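Local coordinates for protein bacteriocin (Streptococcus pyogenes, PDB 2FU2) that probably protects the streptococcus against a bacteriocin, as a small, all-helical protein of the enterocin A immunity family, at residues 12-15 with 19-22; 23-28 with 54-59; 48-53 with 74-79. One frame throughout, in Å; residues are numbered along the deposited sequence.

Contact 1: residues 12-15 with 19-22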
loop_
_atom_site.group_PDB
_atom_site.type_symbol
_atom_site.label_atom_id
_atom_site.label_comp_id
_atom_site.label_asym_id
_atom_site.label_seq_id
_atom_site.Cartn_x
_atom_site.Cartn_y
_atom_site.Cartn_z
ATOM N N SER A 12 5.592 2.534 -3.086
ATOM C CA SER A 12 6.836 3.205 -2.684
ATOM C C SER A 12 6.517 4.626 -2.272
ATOM O O SER A 12 7.129 5.161 -1.332
ATOM C CB SER A 12 7.885 3.222 -3.804
ATOM O OG SER A 12 8.271 1.885 -4.048
ATOM N N LYS A 13 5.581 5.227 -3.012
ATOM C CA LYS A 13 5.072 6.562 -2.724
ATOM C C LYS A 13 4.458 6.616 -1.337
ATOM O O LYS A 13 4.762 7.501 -0.559
ATOM C CB LYS A 13 4.043 6.983 -3.756
ATOM C CG LYS A 13 3.900 8.531 -3.794
ATOM C CD LYS A 13 2.675 8.989 -4.530
ATOM C CE LYS A 13 3.076 9.657 -5.731
ATOM N NZ LYS A 13 4.234 10.455 -5.262
ATOM N N VAL A 14 3.589 5.670 -1.030
ATOM C CA VAL A 14 3.059 5.538 0.339
ATOM C C VAL A 14 4.172 5.321 1.409
ATOM O O VAL A 14 4.255 6.053 2.436
ATOM C CB VAL A 14 2.014 4.391 0.424
ATOM C CG1 VAL A 14 1.702 4.066 1.854
ATOM C CG2 VAL A 14 0.741 4.777 -0.362
ATOM N N TYR A 15 5.027 4.342 1.160
ATOM C CA TYR A 15 6.185 4.091 2.036
ATOM C C TYR A 15 6.986 5.368 2.365
ATOM O O TYR A 15 7.289 5.598 3.497
ATOM C CB TYR A 15 7.076 3.008 1.403
ATOM C CG TYR A 15 8.358 2.721 2.137
ATOM C CD1 TYR A 15 8.393 1.793 3.162
ATOM C CD2 TYR A 15 9.551 3.324 1.733
ATOM C CE1 TYR A 15 9.532 1.557 3.849
ATOM C CE2 TYR A 15 10.744 3.064 2.388
ATOM C CZ TYR A 15 10.730 2.175 3.457
ATOM O OH TYR A 15 11.902 1.916 4.129
ATOM N N VAL A 19 4.252 10.291 7.609
ATOM C CA VAL A 19 3.306 9.639 8.537
ATOM C C VAL A 19 3.386 8.103 8.513
ATOM O O VAL A 19 3.135 7.456 9.541
ATOM C CB VAL A 19 1.818 10.143 8.402
ATOM C CG1 VAL A 19 1.705 11.662 8.607
ATOM C CG2 VAL A 19 1.199 9.756 7.075
ATOM N N ILE A 20 3.748 7.506 7.386
ATOM C CA ILE A 20 4.006 6.066 7.347
ATOM C C ILE A 20 5.372 5.764 7.935
ATOM O O ILE A 20 5.504 4.784 8.690
ATOM C CB ILE A 20 3.963 5.503 5.933
ATOM C CG1 ILE A 20 2.560 5.670 5.359
ATOM C CG2 ILE A 20 4.453 4.039 5.885
ATOM C CD1 ILE A 20 1.593 4.624 5.863
ATOM N N GLN A 21 6.386 6.574 7.610
ATOM C CA GLN A 21 7.717 6.354 8.217
ATOM C C GLN A 21 7.755 6.425 9.757
ATOM O O GLN A 21 8.550 5.749 10.427
ATOM C CB GLN A 21 8.767 7.320 7.643
ATOM C CG GLN A 21 9.139 7.000 6.227
ATOM C CD GLN A 21 10.141 5.899 6.095
ATOM O OE1 GLN A 21 9.905 4.942 5.355
ATOM N NE2 GLN A 21 11.281 6.021 6.783
ATOM N N ALA A 22 6.899 7.286 10.292
ATOM C CA ALA A 22 6.768 7.522 11.732
ATOM C C ALA A 22 6.038 6.378 12.468
ATOM O O ALA A 22 5.904 6.432 13.683
ATOM C CB ALA A 22 6.013 8.834 11.940
#
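Val14 meets Ile20 just before helix 4-15 gives out, and the pair illustrates how a chain can turn within a few residues and still bury an apolar patch. Of the two valine methyls, CG1 does the touching. It stands anti to the backbone N (chi1 168°), on the side of the residue's own carbonyl, and comes to 3.9 Å from Ile20 CG1. Ile20 presents its longer branch here: CG1 passes 3.4 Å from Val14 O, and Ile20 CD1 comes almost as close to Val14 CG1. The same valine packs against Ile69 and Leu72 of helix 67-78, while Ile20 rests on Tyr57 of helix 44-60.

One residue on, Tyr15 starts out pointing away from 19-22, yet the length of its side chain brings the ring back beside Gln21. The glutamine chain bends at its second torsion, and the end of its amide reaches one face of the ring, toward the rim, the amide plane standing at 78° to the ring. The amide is probably turned over in the model, so the identity of that end atom is doubtful. Nearer the backbone, Gln21 CG approaches Tyr15 O to 3.6 Å, and Ile20 CG2 lies 4.0 Å from the same oxygen. Ile30 and Phe31 of helix 24-40 also border the tyrosine.

The carbonyls of Val14 and Tyr15 belong to the last turn of helix 4-15, and across the contact Val14 O faces carbon atoms of Ile20. The inner half, Val14 on Ile20, is held by van der Waals packing; the outer half brings a flexible amide to an aromatic face.

Contact 2: residues 23-28 with 54-59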
loop_
_atom_site.group_PDB
_atom_site.type_symbol
_atom_site.label_atom_id
_atom_site.label_comp_id
_atom_site.label_asym_id
_atom_site.label_seq_id
_atom_site.Cartn_x
_atom_site.Cartn_y
_atom_site.Cartn_z
ATOM N N ASP A 23 5.540 5.381 11.735
ATOM C CA ASP A 23 4.740 4.301 12.303
ATOM C C ASP A 23 5.305 2.947 11.920
ATOM O O ASP A 23 5.146 2.489 10.753
ATOM C CB ASP A 23 3.300 4.370 11.827
ATOM C CG ASP A 23 2.441 3.356 12.519
ATOM O OD1 ASP A 23 1.501 3.736 13.248
ATOM O OD2 ASP A 23 2.704 2.166 12.369
ATOM N N ASP A 24 5.927 2.290 12.906
ATOM C CA ASP A 24 6.702 1.094 12.661
ATOM C C ASP A 24 5.901 -0.064 12.056
ATOM O O ASP A 24 6.439 -0.816 11.258
ATOM C CB ASP A 24 7.392 0.700 13.944
ATOM C CG ASP A 24 8.438 1.721 14.366
ATOM O OD1 ASP A 24 8.907 2.536 13.513
ATOM O OD2 ASP A 24 8.839 1.698 15.552
ATOM N N TYR A 25 4.612 -0.204 12.426
ATOM C CA TYR A 25 3.766 -1.286 11.868
ATOM C C TYR A 25 3.391 -1.064 10.384
ATOM O O TYR A 25 3.608 -1.930 9.532
ATOM C CB TYR A 25 2.530 -1.529 12.723
ATOM C CG TYR A 25 1.519 -2.374 12.012
ATOM C CD1 TYR A 25 1.681 -3.740 11.940
ATOM C CD2 TYR A 25 0.448 -1.800 11.336
ATOM C CE1 TYR A 25 0.764 -4.535 11.261
ATOM C CE2 TYR A 25 -0.499 -2.572 10.685
ATOM C CZ TYR A 25 -0.325 -3.943 10.646
ATOM O OH TYR A 25 -1.212 -4.755 9.982
ATOM N N PHE A 26 2.865 0.101 10.063
ATOM C CA PHE A 26 2.559 0.367 8.665
ATOM C C PHE A 26 3.806 0.431 7.786
ATOM O O PHE A 26 3.797 -0.096 6.681
ATOM C CB PHE A 26 1.656 1.610 8.478
ATOM C CG PHE A 26 0.248 1.407 9.002
ATOM C CD1 PHE A 26 -0.657 0.616 8.298
ATOM C CD2 PHE A 26 -0.169 1.978 10.236
ATOM C CE1 PHE A 26 -1.948 0.434 8.769
ATOM C CE2 PHE A 26 -1.481 1.784 10.692
ATOM C CZ PHE A 26 -2.351 1.013 9.965
ATOM N N ARG A 27 4.877 1.053 8.273
ATOM C CA ARG A 27 6.111 1.147 7.448
ATOM C C ARG A 27 6.627 -0.225 7.002
ATOM O O ARG A 27 7.002 -0.395 5.817
ATOM C CB ARG A 27 7.229 1.875 8.149
ATOM C CG ARG A 27 8.338 2.318 7.208
ATOM C CD ARG A 27 9.721 2.333 7.853
ATOM N NE ARG A 27 9.895 1.158 8.699
ATOM C CZ ARG A 27 11.014 0.806 9.319
ATOM N NH1 ARG A 27 12.145 1.497 9.176
ATOM N NH2 ARG A 27 11.005 -0.276 10.079
ATOM N N GLN A 28 6.704 -1.167 7.957
ATOM C CA GLN A 28 7.215 -2.524 7.737
ATOM C C GLN A 28 6.267 -3.348 6.850
ATOM O O GLN A 28 6.658 -3.996 5.899
ATOM C CB GLN A 28 7.363 -3.215 9.091
ATOM C CG GLN A 28 8.010 -4.610 9.000
ATOM C CD GLN A 28 8.117 -5.244 10.342
ATOM O OE1 GLN A 28 8.273 -4.553 11.375
ATOM N NE2 GLN A 28 8.010 -6.558 10.365
ATOM N N ILE A 54 -4.331 -1.177 3.571
ATOM C CA ILE A 54 -4.723 0.196 3.276
ATOM C C ILE A 54 -6.107 0.528 3.818
ATOM O O ILE A 54 -6.289 1.600 4.404
ATOM C CB ILE A 54 -4.594 0.536 1.750
ATOM C CG1 ILE A 54 -3.165 0.289 1.253
ATOM C CG2 ILE A 54 -4.897 2.000 1.523
ATOM C CD1 ILE A 54 -2.105 1.255 1.920
ATOM N N ASN A 55 -7.071 -0.381 3.692
ATOM C CA ASN A 55 -8.356 -0.161 4.416
ATOM C C ASN A 55 -8.131 0.128 5.896
ATOM O O ASN A 55 -8.711 1.093 6.429
ATOM C CB ASN A 55 -9.319 -1.322 4.265
ATOM C CG ASN A 55 -9.731 -1.508 2.864
ATOM O OD1 ASN A 55 -9.523 -0.622 2.024
ATOM N ND2 ASN A 55 -10.328 -2.641 2.572
ATOM N N GLN A 56 -7.286 -0.709 6.531
ATOM C CA GLN A 56 -6.960 -0.617 7.928
ATOM C C GLN A 56 -6.332 0.740 8.213
ATOM O O GLN A 56 -6.701 1.396 9.170
ATOM C CB GLN A 56 -6.005 -1.737 8.296
ATOM C CG GLN A 56 -5.106 -1.452 9.512
ATOM C CD GLN A 56 -4.320 -2.683 9.998
ATOM O OE1 GLN A 56 -3.751 -3.442 9.205
ATOM N NE2 GLN A 56 -4.280 -2.873 11.291
ATOM N N TYR A 57 -5.398 1.182 7.357
ATOM C CA TYR A 57 -4.789 2.500 7.558
ATOM C C TYR A 57 -5.862 3.623 7.461
ATOM O O TYR A 57 -6.008 4.524 8.361
ATOM C CB TYR A 57 -3.656 2.745 6.569
ATOM C CG TYR A 57 -2.987 3.997 6.903
ATOM C CD1 TYR A 57 -1.875 3.996 7.719
ATOM C CD2 TYR A 57 -3.537 5.227 6.504
ATOM C CE1 TYR A 57 -1.266 5.213 8.116
ATOM C CE2 TYR A 57 -2.949 6.457 6.885
ATOM C CZ TYR A 57 -1.804 6.442 7.697
ATOM O OH TYR A 57 -1.216 7.626 8.091
ATOM N N ILE A 58 -6.648 3.558 6.387
ATOM C CA ILE A 58 -7.684 4.625 6.158
ATOM C C ILE A 58 -8.681 4.696 7.333
ATOM O O ILE A 58 -8.931 5.768 7.919
ATOM C CB ILE A 58 -8.408 4.463 4.784
ATOM C CG1 ILE A 58 -7.380 4.557 3.647
ATOM C CG2 ILE A 58 -9.439 5.514 4.616
ATOM C CD1 ILE A 58 -7.919 4.258 2.244
ATOM N N LEU A 59 -9.226 3.542 7.700
ATOM C CA LEU A 59 -10.235 3.527 8.758
ATOM C C LEU A 59 -9.615 3.963 10.119
ATOM O O LEU A 59 -10.277 4.636 10.925
ATOM C CB LEU A 59 -10.847 2.159 8.815
ATOM C CG LEU A 59 -11.689 1.716 7.595
ATOM C CD1 LEU A 59 -12.299 0.329 7.863
ATOM C CD2 LEU A 59 -12.850 2.696 7.310
#
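A T-shaped aromatic pair, Phe26 with Tyr57, joins the first turn of helix 24-40 to helix 44-60 in this helical bundle, and it shows how large rings can bridge two widely spaced helices. The short segments run roughly antiparallel, at 149°, with their axes 11.7 Å apart. Tyr57 turns its edge to Phe26: Tyr57 CD1 lies over the centre of the phenylalanine ring, 3.6 Å from Phe26 CG. The ring planes stand at 78° and the centroids are 4.8 Å apart. Tyr57 CB also touches Phe26 CE1.

The opposite face of Phe26 is taken by its chain neighbour, with Tyr25 CD2 above the ring centre, so the phenylalanine is sandwiched between two tyrosines. At its edge, Gln56 CG meets Phe26 CZ at 3.7 Å. Gln56 leaves its helix with CG anti to the backbone N (chi1 155°) and stays extended beyond it, which carries the amide past Phe26 to the rim of Tyr25. There Tyr25 OH donates to Gln56 OE1 at 3.0 Å, approaching from outside the amide plane by a modest tilt. This hydrogen bond lies on the more exposed side of the aromatic pair.

Asp23 is the N-cap of helix 24-40. Its OD2 accepts a nearly straight bond from Phe26 N, 3.1 Å long, and a weak one from Tyr25 N, anchoring the turn from which both rings project.

Around this layer, Ile20 of helix 18-21 packs on Phe26 and, with Val19, on Tyr57; Ile69 of helix 67-78 reaches Tyr57 too, and Leu53, one turn back on helix 44-60, lies against Phe26 and Tyr25.

Contact 3: residues 48-53 with 74-79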
loop_
_atom_site.group_PDB
_atom_site.type_symbol
_atom_site.label_atom_id
_atom_site.label_comp_id
_atom_site.label_asym_id
_atom_site.label_seq_id
_atom_site.Cartn_x
_atom_site.Cartn_y
_atom_site.Cartn_z
ATOM N N THR A 48 -5.226 -8.523 -2.232
ATOM C CA THR A 48 -6.085 -8.668 -1.058
ATOM C C THR A 48 -5.425 -8.185 0.180
ATOM O O THR A 48 -6.080 -7.430 0.927
ATOM C CB THR A 48 -6.513 -10.083 -0.901
ATOM O OG1 THR A 48 -7.471 -10.324 -1.929
ATOM C CG2 THR A 48 -7.253 -10.283 0.425
ATOM N N LYS A 49 -4.136 -8.579 0.362
ATOM C CA LYS A 49 -3.328 -8.154 1.477
ATOM C C LYS A 49 -3.071 -6.655 1.487
ATOM O O LYS A 49 -3.220 -6.027 2.513
ATOM C CB LYS A 49 -2.012 -8.917 1.591
ATOM C CG LYS A 49 -2.152 -10.410 1.724
ATOM C CD LYS A 49 -0.772 -11.055 1.748
ATOM C CE LYS A 49 -0.850 -12.595 1.652
ATOM N NZ LYS A 49 -1.941 -13.258 2.495
ATOM N N ILE A 50 -2.691 -6.066 0.372
ATOM C CA ILE A 50 -2.501 -4.604 0.372
ATOM C C ILE A 50 -3.837 -3.904 0.625
ATOM O O ILE A 50 -3.945 -3.017 1.450
ATOM C CB ILE A 50 -1.892 -4.114 -0.963
ATOM C CG1 ILE A 50 -0.451 -4.669 -1.210
ATOM C CG2 ILE A 50 -1.918 -2.520 -1.058
ATOM C CD1 ILE A 50 -0.058 -4.880 -2.731
ATOM N N ASP A 51 -4.877 -4.341 -0.052
ATOM C CA ASP A 51 -6.218 -3.795 0.207
ATOM C C ASP A 51 -6.570 -3.759 1.714
ATOM O O ASP A 51 -6.941 -2.675 2.232
ATOM C CB ASP A 51 -7.278 -4.539 -0.596
ATOM C CG ASP A 51 -8.580 -3.794 -0.665
ATOM O OD1 ASP A 51 -8.575 -2.579 -0.861
ATOM O OD2 ASP A 51 -9.630 -4.425 -0.519
ATOM N N SER A 52 -6.409 -4.905 2.391
ATOM C CA SER A 52 -6.701 -5.015 3.798
ATOM C C SER A 52 -5.847 -4.044 4.594
ATOM O O SER A 52 -6.379 -3.399 5.511
ATOM C CB SER A 52 -6.437 -6.425 4.328
ATOM O OG SER A 52 -7.322 -7.394 3.740
ATOM N N LEU A 53 -4.540 -3.964 4.274
ATOM C CA LEU A 53 -3.644 -3.068 5.014
ATOM C C LEU A 53 -4.036 -1.572 4.810
ATOM O O LEU A 53 -4.144 -0.811 5.776
ATOM C CB LEU A 53 -2.169 -3.344 4.650
ATOM C CG LEU A 53 -1.112 -2.469 5.303
ATOM C CD1 LEU A 53 -1.021 -2.798 6.782
ATOM C CD2 LEU A 53 0.255 -2.592 4.655
ATOM N N ARG A 74 -6.974 2.957 -4.512
ATOM C CA ARG A 74 -7.718 2.938 -5.717
ATOM C C ARG A 74 -7.206 1.864 -6.693
ATOM O O ARG A 74 -7.979 1.083 -7.279
ATOM C CB ARG A 74 -7.644 4.327 -6.353
ATOM C CG ARG A 74 -8.287 4.352 -7.690
ATOM C CD ARG A 74 -7.656 5.293 -8.639
ATOM N NE ARG A 74 -8.428 5.233 -9.868
ATOM C CZ ARG A 74 -8.402 6.179 -10.794
ATOM N NH1 ARG A 74 -7.636 7.249 -10.605
ATOM N NH2 ARG A 74 -9.144 6.062 -11.882
ATOM N N LEU A 75 -5.892 1.854 -6.867
ATOM C CA LEU A 75 -5.249 0.923 -7.733
ATOM C C LEU A 75 -5.472 -0.549 -7.370
ATOM O O LEU A 75 -5.705 -1.360 -8.270
ATOM C CB LEU A 75 -3.734 1.226 -7.822
ATOM C CG LEU A 75 -3.337 2.558 -8.467
ATOM C CD1 LEU A 75 -1.833 2.622 -8.695
ATOM C CD2 LEU A 75 -4.037 2.738 -9.807
ATOM N N VAL A 76 -5.314 -0.920 -6.098
ATOM C CA VAL A 76 -5.482 -2.319 -5.716
ATOM C C VAL A 76 -6.949 -2.662 -5.648
ATOM O O VAL A 76 -7.300 -3.842 -5.860
ATOM C CB VAL A 76 -4.770 -2.753 -4.364
ATOM C CG1 VAL A 76 -3.325 -2.581 -4.493
ATOM C CG2 VAL A 76 -5.233 -1.916 -3.253
ATOM N N LYS A 77 -7.821 -1.682 -5.381
ATOM C CA LYS A 77 -9.284 -1.973 -5.551
ATOM C C LYS A 77 -9.684 -2.353 -6.990
ATOM O O LYS A 77 -10.498 -3.235 -7.191
ATOM C CB LYS A 77 -10.204 -0.904 -4.938
ATOM C CG LYS A 77 -10.380 -1.066 -3.375
ATOM C CD LYS A 77 -11.095 0.128 -2.657
ATOM C CE LYS A 77 -10.738 0.178 -1.162
ATOM N NZ LYS A 77 -10.955 -1.165 -0.525
ATOM N N THR A 78 -9.095 -1.696 -7.984
ATOM C CA THR A 78 -9.335 -2.036 -9.394
ATOM C C THR A 78 -8.986 -3.516 -9.714
ATOM O O THR A 78 -9.851 -4.243 -10.192
ATOM C CB THR A 78 -8.587 -1.032 -10.292
ATOM O OG1 THR A 78 -8.947 0.287 -9.877
ATOM C CG2 THR A 78 -8.957 -1.192 -11.753
ATOM N N LYS A 79 -7.736 -3.946 -9.481
ATOM C CA LYS A 79 -7.368 -5.384 -9.180
ATOM C C LYS A 79 -5.901 -5.288 -8.931
ATOM O O LYS A 79 -5.290 -4.291 -9.328
ATOM C CB LYS A 79 -7.566 -6.436 -10.311
ATOM C CG LYS A 79 -8.786 -6.296 -11.344
ATOM C CD LYS A 79 -8.572 -7.040 -12.711
ATOM C CE LYS A 79 -9.006 -6.124 -13.882
ATOM N NZ LYS A 79 -8.391 -4.723 -13.882
#
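Lys77 NZ is held by two acceptors on helix 44-60, a compact example of one cation tying two helices together. Across the contact it donates to Asp51 OD1 at 2.8 Å, a salt bridge that uses the syn lone pair of that oxygen; Asp51 OD2 stays farther off, at 3.5 Å. Asn55 OD1, one helical turn beyond the aspartate, takes a second hydrogen bond from the same ammonium group. Beyond CB the lysine chain is extended until its last torsion, where a bend (chi4 -51°) folds NZ back to the carboxylate, and Lys77 CG runs 3.4 Å from Asp51 OD1 on the way. The two side chains meet at about a right angle. The nearby ammonium group would be expected to favour an ionised Asp51.

Deeper in, the contact turns apolar. Val76 CG1 packs on Ile50 CG2 at 3.7 Å, and Val76 CG2 lies 4.0 Å from the backbone N of Asp51, a sign of how closely the helices approach here, Asp51 and Val76 having the nearest CA atoms. Leu11 and Leu33 back Ile50, and Ile7 backs Val76.

With 9.2 Å between the axes of the short segments and 138° between their directions, consecutive helices 44-60 and 67-78 form an alpha-hairpin: a buried aliphatic seam edged by a surface salt bridge, as is familiar from antiparallel helical bundles.

How the contacts relate
The three contacts tie successive parts of one small helical bundle together. Contact 1 and contact 2, with centres 9 Å apart, touch directly: Val19 CG2 lies 3.4 Å from Tyr57 OH, and Ile20 O lies 3.4 Å from Arg27 CB, where helix 18-21 leads straight into helix 24-40. Contact 2 and contact 3 both draw on helix 44-60, and their segments alternate along the chain; Leu53 CD1 meets Phe26 CD1 at 3.8 Å, and a probable hydrogen bond from Lys77 NZ to Asn55 OD1 (3.0 Å) spans the two. Contacts 1 and 3 lie on opposite sides of the chain's centre, about 16 Å between centres, and do not touch, their nearest atoms being about 7 Å apart.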